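Diaminopropionate ammonia-lyase (Escherichia coli, PDB 4D9I) uses pyridoxal 5'-phosphate to catalyse the alpha,beta-elimination of both L- and D-2,3-diaminopropionate, yielding pyruvate and ammonia, and works as a homodimer. Local coordinates at residues S21-S25 with Q26-K30; G81-A84 with I85-L89; H94-I97 with E98-S101; K65-S68 with K69-G72. All blocks are in the same frame, centred on the assembly; numbering follows the deposited sequence.

Contact 1: S21-S25 with Q26-K30; sequences SPLFS and QSQAK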
# COMPACT_ATOMS: atom_id res chain seq x y z
N SER B 21 -23.54 -30.76 6.17
CA SER B 21 -24.53 -30.73 5.10
C SER B 21 -24.06 -31.57 3.89
O SER B 21 -23.10 -31.20 3.21
CB SER B 21 -24.77 -29.28 4.65
OG SER B 21 -25.56 -29.19 3.47
N PRO B 22 -24.72 -32.71 3.63
CA PRO B 22 -24.37 -33.49 2.44
C PRO B 22 -24.54 -32.70 1.14
O PRO B 22 -23.86 -32.98 0.17
CB PRO B 22 -25.36 -34.66 2.48
CG PRO B 22 -25.74 -34.79 3.91
CD PRO B 22 -25.76 -33.38 4.43
N LEU B 23 -25.48 -31.74 1.14
CA LEU B 23 -25.74 -30.86 -0.01
C LEU B 23 -24.57 -29.92 -0.38
O LEU B 23 -24.30 -29.71 -1.57
CB LEU B 23 -27.03 -30.05 0.23
CG LEU B 23 -27.69 -29.48 -1.04
CD1 LEU B 23 -27.83 -30.55 -2.11
CD2 LEU B 23 -29.04 -28.84 -0.73
N PHE B 24 -23.91 -29.36 0.62
CA PHE B 24 -22.74 -28.49 0.41
C PHE B 24 -21.46 -29.15 0.94
O PHE B 24 -20.96 -28.77 1.99
CB PHE B 24 -22.95 -27.08 1.04
CG PHE B 24 -24.23 -26.40 0.60
CD1 PHE B 24 -24.41 -25.98 -0.73
CD2 PHE B 24 -25.27 -26.21 1.50
CE1 PHE B 24 -25.59 -25.39 -1.14
CE2 PHE B 24 -26.48 -25.63 1.09
CZ PHE B 24 -26.64 -25.22 -0.24
N SER B 25 -20.94 -30.12 0.18
CA SER B 25 -19.80 -30.95 0.62
C SER B 25 -18.72 -31.11 -0.45
O SER B 25 -18.77 -30.49 -1.50
CB SER B 25 -20.29 -32.33 1.07
OG SER B 25 -20.68 -33.11 -0.04
N GLN B 26 -17.74 -31.98 -0.18
CA GLN B 26 -16.65 -32.24 -1.13
C GLN B 26 -17.06 -32.67 -2.55
O GLN B 26 -16.48 -32.21 -3.53
CB GLN B 26 -15.71 -33.28 -0.54
CG GLN B 26 -14.63 -32.65 0.31
CD GLN B 26 -13.79 -33.69 1.03
OE1 GLN B 26 -14.22 -34.28 2.02
NE2 GLN B 26 -12.58 -33.90 0.54
N SER B 27 -18.05 -33.57 -2.66
CA SER B 27 -18.41 -34.13 -3.96
C SER B 27 -19.05 -33.12 -4.92
O SER B 27 -18.70 -33.09 -6.09
CB SER B 27 -19.26 -35.40 -3.81
OG SER B 27 -20.32 -35.21 -2.89
N GLN B 28 -19.96 -32.29 -4.41
CA GLN B 28 -20.59 -31.23 -5.24
C GLN B 28 -19.58 -30.18 -5.65
O GLN B 28 -19.58 -29.71 -6.79
CB GLN B 28 -21.78 -30.56 -4.54
CG GLN B 28 -22.95 -31.50 -4.28
CD GLN B 28 -22.91 -32.09 -2.89
OE1 GLN B 28 -21.91 -31.93 -2.16
NE2 GLN B 28 -23.99 -32.74 -2.49
N ALA B 29 -18.70 -29.83 -4.71
CA ALA B 29 -17.60 -28.92 -5.02
C ALA B 29 -16.68 -29.51 -6.10
O ALA B 29 -16.31 -28.82 -7.03
CB ALA B 29 -16.81 -28.59 -3.77
N LYS B 30 -16.34 -30.80 -5.99
CA LYS B 30 -15.53 -31.46 -7.03
C LYS B 30 -16.22 -31.37 -8.40
O LYS B 30 -15.58 -31.07 -9.42
CB LYS B 30 -15.23 -32.91 -6.66

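Contact 2: G81-A84 with I85-L89; sequences GAYA and IAQLL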
# COMPACT_ATOMS: atom_id res chain seq x y z
N GLY B 81 -22.54 -17.92 -9.97
CA GLY B 81 -23.48 -17.43 -10.95
C GLY B 81 -23.40 -18.19 -12.27
O GLY B 81 -24.42 -18.62 -12.82
N ALA B 82 -22.18 -18.37 -12.77
CA ALA B 82 -22.00 -19.10 -14.02
C ALA B 82 -22.44 -20.56 -13.92
O ALA B 82 -23.00 -21.10 -14.89
CB ALA B 82 -20.55 -19.00 -14.52
N TYR B 83 -22.21 -21.19 -12.77
CA TYR B 83 -22.61 -22.58 -12.56
C TYR B 83 -24.13 -22.71 -12.60
O TYR B 83 -24.67 -23.60 -13.26
CB TYR B 83 -22.06 -23.10 -11.23
CG TYR B 83 -22.12 -24.61 -11.04
CD1 TYR B 83 -21.67 -25.49 -12.04
CD2 TYR B 83 -22.57 -25.16 -9.84
CE1 TYR B 83 -21.71 -26.87 -11.85
CE2 TYR B 83 -22.59 -26.53 -9.63
CZ TYR B 83 -22.16 -27.37 -10.64
OH TYR B 83 -22.19 -28.73 -10.42
N ALA B 84 -24.82 -21.80 -11.92
CA ALA B 84 -26.26 -21.79 -11.93
C ALA B 84 -26.82 -21.53 -13.32
O ALA B 84 -27.79 -22.18 -13.74
CB ALA B 84 -26.78 -20.77 -10.94
N ILE B 85 -26.22 -20.59 -14.05
CA ILE B 85 -26.69 -20.26 -15.39
C ILE B 85 -26.54 -21.45 -16.36
O ILE B 85 -27.44 -21.75 -17.17
CB ILE B 85 -26.04 -18.94 -15.87
CG1 ILE B 85 -26.80 -17.78 -15.21
CG2 ILE B 85 -26.13 -18.82 -17.39
CD1 ILE B 85 -25.91 -16.65 -14.75
N ALA B 86 -25.41 -22.14 -16.26
CA ALA B 86 -25.15 -23.32 -17.07
C ALA B 86 -26.10 -24.46 -16.67
O ALA B 86 -26.63 -25.15 -17.54
CB ALA B 86 -23.69 -23.75 -16.91
N GLN B 87 -26.31 -24.65 -15.37
CA GLN B 87 -27.29 -25.63 -14.89
C GLN B 87 -28.70 -25.37 -15.45
O GLN B 87 -29.39 -26.29 -15.91
CB GLN B 87 -27.33 -25.67 -13.35
CG GLN B 87 -26.06 -26.18 -12.66
CD GLN B 87 -26.04 -27.69 -12.49
OE1 GLN B 87 -25.19 -28.24 -11.80
NE2 GLN B 87 -26.97 -28.36 -13.12
N LEU B 88 -29.11 -24.11 -15.42
CA LEU B 88 -30.43 -23.72 -15.92
C LEU B 88 -30.55 -23.94 -17.43
O LEU B 88 -31.59 -24.42 -17.91
CB LEU B 88 -30.75 -22.26 -15.56
CG LEU B 88 -31.10 -21.87 -14.11
CD1 LEU B 88 -30.89 -20.37 -13.89
CD2 LEU B 88 -32.52 -22.27 -13.72
N LEU B 89 -29.49 -23.60 -18.17
CA LEU B 89 -29.50 -23.80 -19.61
C LEU B 89 -29.54 -25.30 -19.95
O LEU B 89 -30.35 -25.73 -20.80
CB LEU B 89 -28.32 -23.10 -20.29
CG LEU B 89 -28.58 -22.85 -21.78
CD1 LEU B 89 -29.73 -21.85 -21.97
CD2 LEU B 89 -27.33 -22.39 -22.54

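Contact 3: H94-I97 with E98-S101; sequences HLDI and ETLS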
# COMPACT_ATOMS: atom_id res chain seq x y z
N HIS B 94 -32.32 -29.92 -22.05
CA HIS B 94 -32.26 -31.35 -21.77
C HIS B 94 -30.86 -31.89 -21.98
O HIS B 94 -30.66 -32.91 -22.63
CB HIS B 94 -33.31 -32.14 -22.59
CG HIS B 94 -34.74 -31.83 -22.21
ND1 HIS B 94 -35.14 -31.69 -20.94
CD2 HIS B 94 -35.88 -31.66 -23.00
CE1 HIS B 94 -36.47 -31.43 -20.91
NE2 HIS B 94 -36.92 -31.42 -22.17
N LEU B 95 -29.89 -31.18 -21.41
CA LEU B 95 -28.50 -31.53 -21.56
C LEU B 95 -27.95 -32.00 -20.22
O LEU B 95 -28.50 -31.65 -19.17
CB LEU B 95 -27.70 -30.31 -22.03
CG LEU B 95 -28.05 -29.69 -23.39
CD1 LEU B 95 -27.28 -28.39 -23.56
CD2 LEU B 95 -27.75 -30.64 -24.54
N ASP B 96 -26.87 -32.78 -20.27
CA ASP B 96 -26.17 -33.23 -19.08
C ASP B 96 -24.90 -32.38 -18.88
O ASP B 96 -23.90 -32.57 -19.59
CB ASP B 96 -25.83 -34.72 -19.18
CG ASP B 96 -25.19 -35.28 -17.91
OD1 ASP B 96 -25.19 -36.50 -17.75
OD2 ASP B 96 -24.70 -34.52 -17.06
N ILE B 97 -24.97 -31.46 -17.92
CA ILE B 97 -23.89 -30.51 -17.62
C ILE B 97 -22.56 -31.20 -17.27
O ILE B 97 -21.49 -30.66 -17.53
CB ILE B 97 -24.30 -29.52 -16.50
CG1 ILE B 97 -23.26 -28.40 -16.33
CG2 ILE B 97 -24.56 -30.26 -15.18
CD1 ILE B 97 -23.70 -27.26 -15.41
N GLU B 98 -22.64 -32.39 -16.69
CA GLU B 98 -21.47 -33.15 -16.25
C GLU B 98 -20.66 -33.75 -17.39
O GLU B 98 -19.49 -34.05 -17.23
CB GLU B 98 -21.91 -34.28 -15.33
CG GLU B 98 -22.52 -33.82 -14.02
CD GLU B 98 -22.69 -34.98 -13.05
OE1 GLU B 98 -21.87 -35.92 -13.12
OE2 GLU B 98 -23.63 -34.95 -12.23
N THR B 99 -21.30 -33.96 -18.54
CA THR B 99 -20.64 -34.66 -19.64
C THR B 99 -20.49 -33.80 -20.89
O THR B 99 -20.48 -34.31 -22.00
CB THR B 99 -21.38 -35.96 -20.01
OG1 THR B 99 -22.73 -35.65 -20.38
CG2 THR B 99 -21.40 -36.92 -18.83
N LEU B 100 -20.38 -32.49 -20.72
CA LEU B 100 -20.14 -31.62 -21.87
C LEU B 100 -19.17 -30.49 -21.52
O LEU B 100 -18.89 -30.25 -20.35
CB LEU B 100 -21.47 -31.07 -22.43
CG LEU B 100 -22.44 -30.38 -21.48
CD1 LEU B 100 -21.89 -29.06 -20.94
CD2 LEU B 100 -23.78 -30.16 -22.17
N SER B 101 -18.64 -29.83 -22.54
CA SER B 101 -17.77 -28.67 -22.33
C SER B 101 -18.58 -27.38 -22.32
O SER B 101 -19.67 -27.32 -22.87
CB SER B 101 -16.69 -28.61 -23.42
OG SER B 101 -17.26 -28.57 -24.72
O HOH W 1 -24.95 -38.20 -19.87
O HOH W 2 -25.77 -35.05 -14.27

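Contact 4: K65-S68 with K69-G72; sequences KDES and KRFG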
# COMPACT_ATOMS: atom_id res chain seq x y z
N LYS B 65 -6.75 -16.38 0.23
CA LYS B 65 -7.27 -16.77 -1.07
C LYS B 65 -7.68 -15.52 -1.84
O LYS B 65 -8.66 -14.82 -1.47
CB LYS B 65 -8.46 -17.73 -0.87
CG LYS B 65 -8.95 -18.46 -2.12
CD LYS B 65 -7.87 -19.30 -2.80
CE LYS B 65 -8.49 -20.19 -3.88
NZ LYS B 65 -7.47 -20.74 -4.82
N ASP B 66 -6.96 -15.25 -2.94
CA ASP B 66 -7.06 -14.01 -3.70
C ASP B 66 -7.97 -14.14 -4.92
O ASP B 66 -7.54 -14.49 -6.03
CB ASP B 66 -5.66 -13.50 -4.09
CG ASP B 66 -5.69 -12.19 -4.83
OD1 ASP B 66 -6.77 -11.56 -4.91
OD2 ASP B 66 -4.62 -11.76 -5.32
N GLU B 67 -9.24 -13.82 -4.71
CA GLU B 67 -10.27 -14.03 -5.72
C GLU B 67 -10.37 -12.87 -6.69
O GLU B 67 -11.22 -12.88 -7.59
CB GLU B 67 -11.63 -14.37 -5.07
CG GLU B 67 -11.67 -15.79 -4.49
CD GLU B 67 -11.56 -16.86 -5.58
OE1 GLU B 67 -12.18 -16.70 -6.66
OE2 GLU B 67 -10.83 -17.85 -5.37
N SER B 68 -9.48 -11.89 -6.54
CA SER B 68 -9.37 -10.84 -7.55
C SER B 68 -8.86 -11.41 -8.87
O SER B 68 -9.05 -10.79 -9.94
CB SER B 68 -8.46 -9.69 -7.09
OG SER B 68 -7.09 -10.04 -7.16
N LYS B 69 -8.25 -12.59 -8.81
CA LYS B 69 -7.70 -13.23 -10.02
C LYS B 69 -8.70 -14.17 -10.75
O LYS B 69 -8.34 -14.85 -11.71
CB LYS B 69 -6.43 -14.00 -9.69
CG LYS B 69 -5.39 -13.19 -8.92
CD LYS B 69 -4.94 -11.95 -9.66
CE LYS B 69 -3.58 -11.50 -9.13
NZ LYS B 69 -3.44 -10.04 -9.30
N ARG B 70 -9.93 -14.19 -10.30
CA ARG B 70 -10.93 -15.15 -10.83
C ARG B 70 -11.45 -14.71 -12.22
O ARG B 70 -12.25 -13.78 -12.31
CB ARG B 70 -12.08 -15.32 -9.81
CG ARG B 70 -13.13 -16.39 -10.10
CD ARG B 70 -12.54 -17.79 -10.16
NE ARG B 70 -12.03 -18.26 -8.87
CZ ARG B 70 -11.41 -19.41 -8.69
NH1 ARG B 70 -11.14 -20.18 -9.73
NH2 ARG B 70 -11.01 -19.77 -7.47
N PHE B 71 -10.96 -15.36 -13.29
CA PHE B 71 -11.43 -15.14 -14.69
C PHE B 71 -11.49 -13.72 -15.23
O PHE B 71 -12.24 -13.48 -16.16
CB PHE B 71 -12.82 -15.75 -14.92
CG PHE B 71 -12.84 -17.25 -14.94
CD1 PHE B 71 -13.08 -17.97 -13.79
CD2 PHE B 71 -12.60 -17.95 -16.13
CE1 PHE B 71 -13.09 -19.35 -13.80
CE2 PHE B 71 -12.60 -19.34 -16.16
CZ PHE B 71 -12.86 -20.04 -14.99
N GLY B 72 -10.74 -12.77 -14.70
CA GLY B 72 -10.88 -11.39 -15.21
C GLY B 72 -12.06 -10.61 -14.64
O GLY B 72 -12.24 -9.43 -14.95
O HOH W 3 -5.28 -8.28 -8.25

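Contact 1: S21-S25 with Q26-K30
Gln28 OE1 takes two hydrogen bonds from Ser25: the hydroxyl OG gives the shorter one at 2.7 Å, 15° off the plane of the amide carbonyl, and the backbone N of Ser25 reaches the same OE1 at 3.1 Å from well above that plane. The bond from N-cap Ser25 N to Gln28, third residue of helix 26-36, is half a capping box; Ser25 OG meets the amide oxygen, not Gln28 N. On the other side of the amide, Gln28 NE2 donates to Pro22 O at 2.7 Å with an N-H...O angle of 150°. A bend at chi2 (95°) turns the amide back over the preceding loop, where Gln28 CD lies 3.1 Å from Leu23 O. One turn of backbone follows, with Ala29 N bonded to Ser25 O at 3.3 Å. Further out, Ser21 OG accepts from Phe24 N at 3.3 Å, an ST motif that rounds off the loop. Phe24 packs on Met203 and Ile301, while Asp246 of helix 235-248 bonds to Gln26 N in the first turn. Both ends of one amide are thus used, OE1 as acceptor and NE2 as donor; this fixes which way round the group sits and ties the loop to the helix start.

Contact 2: G81-A84 with I85-L89
Over one face of the Tyr83 ring lies the side chain of Gln87, one helical turn later, with CD 4.3 Å above the ring plane and displaced toward the rim. Ring and amide planes stand 75° apart, so this is an amide turned steeply against the ring and not a flat stack. The nearest approach to the ring carbons is Gln87 OE1 to Tyr83 CZ, 3.4 Å. With Tyr83 CG anti to the backbone N (chi1 -166°) and Gln87 bent at chi2 (-87°), the two chains extend alongside one another. Phe35 of helix 26-36 also meets the tyrosine ring, at a slant. Beneath the side chains the alpha-helical i to i+4 ladder is regular, as in Gln87 N to Tyr83 O at 2.9 Å. Ile85 folds its CD1 back to 3.1 Å from Gly81 O, while its side chain also packs on helix 122-133. A leucine in place of Tyr83 would remove the ring face beside the Gln87 amide, and would probably leave that group less confined and open a gap beside Phe35. Chemically, the N-H groups of residues 85-89 are satisfied within the helix, and this part of it offers mainly apolar side chains to its neighbours.

Contact 3: H94-I97 with E98-S101
Between Asp96 and Thr99 the backbone folds into a tight turn, closed by Thr99 N bonding to Asp96 O at 3.1 Å with an N-H...O angle of 156°. The Asp96 side chain supports the same turn from outside. Its CG lies anti to the backbone N (chi1 -175°), which carries the carboxylate forward along the chain, and OD2 accepts from Glu98 N at 3.0 Å on its anti side. That i to i+2 bond from a main-chain N to an aspartate oxygen makes an Asx turn inside the larger one. Solvent completes the carboxylate's surroundings: one water donates to Asp96 OD1 at 2.7 Å, and another donates to OD2 while making a weak bond to Glu98 OE2. The two carboxylates keep apart, their planes 79° from parallel and Asp96 OD2 and Glu98 OE2 5.0 Å apart, and the bridging water would be expected to ease their mutual repulsion. This turn lies in the loop linking helix 81-93 to helix 102-106. At its beginning His94 ends the first helix in a Schellman motif, and at its end Ser101 is the N-cap of the second, its OG bonded to His104 N. On the apolar side Leu95 and Leu100 lie nearly perpendicular, CB of the former 3.9 Å from CD2 of the latter, and both rest on Leu105. Leu100 CG also tucks against the turn, 3.2 Å from Asp96 O. The Ile97 side chain packs instead against Cys90 of helix 81-93 and Phe35 of helix 26-36.

Contact 4: K65-S68 with K69-G72
At the C-terminal end of strand 61-66, within the seven-stranded sheet, the chain leaves through a short 3-10 turn locked by a salt bridge between Glu67 and Arg70. Two nitrogens of Arg70, NE and NH2, each take one oxygen of the carboxylate: NE meets Glu67 OE1 at 2.7 Å, almost straight at 173°, and NH2 meets OE2 at 2.9 Å. Both oxygens use their syn lone pairs, and the two flat groups lie within 15° of coplanar. Bends at chi2 and chi3 curl the arginine back alongside Glu67, while its backbone N closes the turn on Glu67 O at 3.3 Å. Asp66 OD1 builds the Asx turn before it, accepting from Ser68 OG at 2.7 Å and from Ser68 N on the same face. A water joins Ser68 OG to Lys69 NZ. Outside the turn, Glu212 pairs with both Arg70 and Lys65, Thr45 O also accepts from Lys65 NZ, and Thr45 OG1 bonds to Glu67 OE2. A methionine at Arg70 would probably leave the buried Glu67 carboxylate without its counter-charge and Glu212 with one cation fewer. The alternating charges probably balance one another, letting Lys65 and Arg70 sit close together in a largely buried setting.

In the fold
Along the chain the order is contact 1, contact 4, contact 2, contact 3. Contacts 2 and 3 are the nearest pair, their centres 11 Å apart and in direct touch: Ile97 CD1 lies 3.8 Å from Ala86 CB, so the loop after helix 81-93 folds back onto that helix. Contact 1 opens helix 26-36, about 17 Å from contact 2 between centres; the two do not touch, but Phe35, later on that helix, packs on both Tyr83 and Ile97. Contact 4 stands at the end of strand 61-66, about 19 Å from contact 2 by centres. The chain between them carries Lys77, the lysine that bears pyridoxal phosphate in this fold type II enzyme.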